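Local coordinates for protein UV damage endonuclease (PDB 3TC3) that probably cuts DNA at UV-induced and other lesions to start excision repair, using a manganese site in a TIM barrel, at residues V131-E134 with V135-S139; I140-L143 with K144-D148. All blocks are in the same frame, centred on the assembly; numbering follows the deposited sequence.

Interaction 1 of 2, residues V131-E134 with V135-S139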
loop_
_atom_site.group_PDB
_atom_site.type_symbol
_atom_site.label_atom_id
_atom_site.label_comp_id
_atom_site.label_asym_id
_atom_site.label_seq_id
_atom_site.Cartn_x
_atom_site.Cartn_y
_atom_site.Cartn_z
ATOM N N VAL A 131 16.781 4.055 14.875
ATOM C CA VAL A 131 17.947 3.798 15.745
ATOM C C VAL A 131 17.588 3.096 17.059
ATOM O O VAL A 131 18.472 2.628 17.792
ATOM C CB VAL A 131 18.718 5.116 16.074
ATOM C CG1 VAL A 131 19.203 5.867 14.820
ATOM C CG2 VAL A 131 17.887 6.074 16.892
ATOM N N ARG A 132 16.295 2.967 17.343
ATOM C CA ARG A 132 15.835 2.391 18.589
ATOM C C ARG A 132 15.493 0.936 18.363
ATOM O O ARG A 132 14.548 0.596 17.583
ATOM C CB ARG A 132 14.607 3.126 19.063
ATOM C CG ARG A 132 14.882 4.561 19.261
ATOM C CD ARG A 132 13.694 5.342 19.854
ATOM N NE ARG A 132 13.411 5.025 21.257
ATOM C CZ ARG A 132 13.869 5.741 22.292
ATOM N NH1 ARG A 132 14.691 6.792 22.070
ATOM N NH2 ARG A 132 13.534 5.427 23.545
ATOM N N GLU A 133 16.204 0.054 19.069
ATOM C CA GLU A 133 15.985 -1.381 18.846
ATOM C C GLU A 133 14.535 -1.812 19.055
ATOM O O GLU A 133 14.049 -2.693 18.337
ATOM C CB GLU A 133 16.877 -2.166 19.801
ATOM C CG GLU A 133 16.855 -3.666 19.553
ATOM C CD GLU A 133 17.963 -4.343 20.370
ATOM O OE1 GLU A 133 18.368 -3.743 21.412
ATOM O OE2 GLU A 133 18.452 -5.437 19.955
ATOM N N GLU A 134 13.854 -1.248 20.048
ATOM C CA GLU A 134 12.510 -1.703 20.327
ATOM C C GLU A 134 11.578 -1.238 19.201
ATOM O O GLU A 134 10.533 -1.850 18.974
ATOM C CB GLU A 134 12.081 -1.148 21.685
ATOM C CG GLU A 134 11.598 0.222 21.795
ATOM C CD GLU A 134 12.695 1.319 21.883
ATOM O OE1 GLU A 134 13.942 0.965 21.955
ATOM O OE2 GLU A 134 12.183 2.536 21.916
ATOM N N VAL A 135 11.897 -0.117 18.537
ATOM C CA VAL A 135 11.028 0.388 17.440
ATOM C C VAL A 135 11.217 -0.505 16.203
ATOM O O VAL A 135 10.243 -0.837 15.519
ATOM C CB VAL A 135 11.344 1.860 17.090
ATOM C CG1 VAL A 135 10.546 2.305 15.814
ATOM C CG2 VAL A 135 11.010 2.787 18.274
ATOM N N VAL A 136 12.459 -0.945 15.963
ATOM C CA VAL A 136 12.764 -1.898 14.872
ATOM C C VAL A 136 11.974 -3.201 15.150
ATOM O O VAL A 136 11.276 -3.734 14.248
ATOM C CB VAL A 136 14.259 -2.176 14.761
ATOM C CG1 VAL A 136 14.458 -3.228 13.622
ATOM C CG2 VAL A 136 14.979 -0.864 14.360
ATOM N N ARG A 137 12.060 -3.688 16.387
ATOM C CA ARG A 137 11.374 -4.883 16.740
ATOM C C ARG A 137 9.852 -4.773 16.509
ATOM O O ARG A 137 9.214 -5.696 15.961
ATOM C CB ARG A 137 11.633 -5.241 18.240
ATOM C CG ARG A 137 11.197 -6.611 18.681
ATOM C CD ARG A 137 12.315 -7.149 19.670
ATOM N NE ARG A 137 12.601 -6.216 20.769
ATOM C CZ ARG A 137 13.754 -5.594 21.010
ATOM N NH1 ARG A 137 14.801 -5.777 20.214
ATOM N NH2 ARG A 137 13.843 -4.774 22.055
ATOM N N SER A 138 9.220 -3.723 17.003
ATOM C CA SER A 138 7.775 -3.659 16.864
ATOM C C SER A 138 7.410 -3.445 15.379
ATOM O O SER A 138 6.351 -3.936 14.922
ATOM C CB SER A 138 7.181 -2.551 17.760
ATOM O OG SER A 138 7.716 -1.309 17.409
ATOM N N SER A 139 8.287 -2.731 14.659
ATOM C CA SER A 139 8.023 -2.523 13.226
ATOM C C SER A 139 8.039 -3.872 12.471
ATOM O O SER A 139 7.197 -4.105 11.609
ATOM C CB SER A 139 9.106 -1.610 12.620
ATOM O OG SER A 139 8.974 -0.323 13.252
#

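Interaction 2 of 2, residues I140-L143 with K144-D148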
loop_
_atom_site.group_PDB
_atom_site.type_symbol
_atom_site.label_atom_id
_atom_site.label_comp_id
_atom_site.label_asym_id
_atom_site.label_seq_id
_atom_site.Cartn_x
_atom_site.Cartn_y
_atom_site.Cartn_z
ATOM N N ILE A 140 9.020 -4.746 12.791
ATOM C CA ILE A 140 9.080 -6.081 12.164
ATOM C C ILE A 140 7.865 -6.915 12.541
ATOM O O ILE A 140 7.325 -7.577 11.724
ATOM C CB ILE A 140 10.415 -6.725 12.541
ATOM C CG1 ILE A 140 11.509 -5.950 11.805
ATOM C CG2 ILE A 140 10.390 -8.228 12.028
ATOM C CD1 ILE A 140 13.030 -6.437 12.131
ATOM N N MET A 141 7.409 -6.825 13.794
ATOM C CA MET A 141 6.144 -7.482 14.217
ATOM C C MET A 141 4.974 -7.039 13.352
ATOM O O MET A 141 4.150 -7.916 12.935
ATOM C CB MET A 141 5.834 -7.333 15.730
ATOM C CG MET A 141 6.852 -8.061 16.541
ATOM S SD MET A 141 7.031 -9.895 16.270
ATOM C CE MET A 141 8.161 -10.222 14.739
ATOM N N GLU A 142 4.887 -5.720 13.079
ATOM C CA GLU A 142 3.772 -5.253 12.233
ATOM C C GLU A 142 3.922 -5.800 10.796
ATOM O O GLU A 142 2.947 -6.205 10.165
ATOM C CB GLU A 142 3.738 -3.739 12.339
ATOM C CG GLU A 142 2.558 -3.097 11.607
ATOM C CD GLU A 142 1.155 -3.470 12.054
ATOM O OE1 GLU A 142 0.916 -4.221 13.027
ATOM O OE2 GLU A 142 0.247 -2.914 11.420
ATOM N N LEU A 143 5.161 -5.766 10.297
ATOM C CA LEU A 143 5.431 -6.346 8.949
ATOM C C LEU A 143 5.130 -7.841 8.880
ATOM O O LEU A 143 4.516 -8.283 7.863
ATOM C CB LEU A 143 6.904 -6.061 8.542
ATOM C CG LEU A 143 7.160 -4.605 8.210
ATOM C CD1 LEU A 143 8.694 -4.412 8.117
ATOM C CD2 LEU A 143 6.400 -4.089 6.995
ATOM N N LYS A 144 5.450 -8.575 9.957
ATOM C CA LYS A 144 5.152 -10.018 10.003
ATOM C C LYS A 144 3.637 -10.266 9.955
ATOM O O LYS A 144 3.166 -11.130 9.216
ATOM C CB LYS A 144 5.704 -10.562 11.321
ATOM C CG LYS A 144 5.270 -11.985 11.474
ATOM C CD LYS A 144 5.806 -12.586 12.769
ATOM C CE LYS A 144 5.503 -14.122 12.790
ATOM N NZ LYS A 144 4.051 -14.364 12.854
ATOM N N TYR A 145 2.823 -9.414 10.634
ATOM C CA TYR A 145 1.374 -9.576 10.490
ATOM C C TYR A 145 0.887 -9.350 9.051
ATOM O O TYR A 145 0.009 -10.086 8.575
ATOM C CB TYR A 145 0.655 -8.562 11.468
ATOM C CG TYR A 145 -0.707 -8.060 11.005
ATOM C CD1 TYR A 145 -1.743 -8.933 10.652
ATOM C CD2 TYR A 145 -0.934 -6.648 10.894
ATOM C CE1 TYR A 145 -2.987 -8.465 10.155
ATOM C CE2 TYR A 145 -2.161 -6.198 10.477
ATOM C CZ TYR A 145 -3.177 -7.117 10.108
ATOM O OH TYR A 145 -4.371 -6.691 9.613
ATOM N N HIS A 146 1.466 -8.360 8.382
ATOM C CA HIS A 146 1.054 -8.131 6.993
ATOM C C HIS A 146 1.382 -9.303 6.086
ATOM O O HIS A 146 0.553 -9.698 5.297
ATOM C CB HIS A 146 1.708 -6.828 6.467
ATOM C CG HIS A 146 1.044 -5.560 7.029
ATOM N ND1 HIS A 146 1.126 -5.176 8.362
ATOM C CD2 HIS A 146 0.174 -4.659 6.406
ATOM C CE1 HIS A 146 0.355 -4.040 8.527
ATOM N NE2 HIS A 146 -0.189 -3.733 7.348
ATOM N N ALA A 147 2.609 -9.849 6.260
ATOM C CA ALA A 147 3.013 -11.035 5.460
ATOM C C ALA A 147 2.122 -12.196 5.858
ATOM O O ALA A 147 1.682 -12.967 4.970
ATOM C CB ALA A 147 4.436 -11.347 5.774
ATOM N N ASP A 148 1.870 -12.366 7.144
ATOM C CA ASP A 148 0.986 -13.488 7.544
ATOM C C ASP A 148 -0.406 -13.353 6.887
ATOM O O ASP A 148 -1.069 -14.379 6.596
ATOM C CB ASP A 148 0.821 -13.516 9.079
ATOM C CG ASP A 148 2.068 -14.036 9.811
ATOM O OD1 ASP A 148 2.973 -14.566 9.147
ATOM O OD2 ASP A 148 2.093 -13.860 11.034
#

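Interaction 1 of 2, residues V131-E134 with V135-S139
Glu133 and Arg137, one helical turn apart, cross at an angle, and Arg137 NH1 comes to 3.0 Å from Glu133 CG. Both chains start with CG turned away from the backbone N (chi1 -173° in Glu133). The glutamate then runs out extended, while the arginine bends twice and folds back over the first turn. Its guanidinium lays one face over Glu133 O and Glu134 CA, with Glu133 CD at its edge. The two flat groups are turned 61° apart, and the salt bridge from Arg137 NH1 to Glu133 OE2 is long, at 3.7 Å.

A firmer ion pair lies nearby. Arg132 NE gives a nearly straight bond of 2.9 Å to Glu134 OE2, meeting it on the syn side. The bend of Glu134 at chi2 (-82°) brings its carboxylate back toward Arg132. Val135 CG2 sits against this pair, 3.7 Å from Arg132 CB and 3.8 Å from Glu134 OE2.

At the N-cap, Arg132 O accepts Val136 N at 3.1 Å and, weakly, Val135 N. Val135 O is gripped from opposite faces of its plane by Ser139 N and by Ser139 OG, the latter at 2.6 Å.

This is the largely exposed start, with its lead-in, of helix 133-153, which links strands 117-120 and 158-162. Ser139 OG also bonds Val127 N in the preceding loop, and Val136 touches Asn180 of helix 170-181.

Interaction 2 of 2, residues I140-L143 with K144-D148
Glu142 O is gripped twice by His146. The ring gives ND1-H at 2.8 Å and the backbone gives N-H at 3.2 Å, from opposite faces of the carbonyl plane. The oxygen lies near the ring plane of His146, although ND1 stands well above the plane of the carbonyl. With CG beside its own backbone N (chi1 -75°), the imidazole folds back along the helix to reach this oxygen. The second ring nitrogen, NE2, bonds Ser81 OG, so both ends of the ring are held and its rotation is fixed.

The Glu142 side chain bends at chi2 (61°) and brings OE2 to the CE1 corner of the same ring, 3.1 Å from His146 CE1, with carboxylate and imidazole planes 72° apart. Its OE1 approaches Tyr145 CD2 at the ring edge, at 3.7 Å, and is hydrogen-bonded to Ser88 OG. Tyr145 OH is tied to Ser81 O and Ile84 N.

Further round the helix, Met141 and Lys144 run side by side, with Met141 CE 3.9 Å from Lys144 CD. Lys144 NZ then turns into a 2.7 Å salt bridge with Asp148 OD2, which uses its syn lone pair. That oxygen also pairs with Lys97.

This middle part of helix 133-153 packs against the barrel. Leu143 and His146 touch strand 158-162, Ala147 meets helix 186-189, and Tyr145 meets Trp96 of helix 96-99.

Interactions 1 and 2 are consecutive parts of one helix, 133-153, with centres about 13 Å apart. They adjoin in sequence but otherwise do not touch. Interaction 1 is the outer end, about 21 Å from the centre of the chain, and its ion pairs lie at the surface. Interaction 2 is about 14 Å from that centre and half of its touching residues are buried. The helix thus runs from an exposed start to a seat on the TIM barrel. Interaction 1 lies away from the manganese site. The manganese ligands, Glu195, Asp220, Asp251 and Glu288, all lie outside both contacts; the Leu143 side chain of interaction 2 is about 12 Å from that of Glu195.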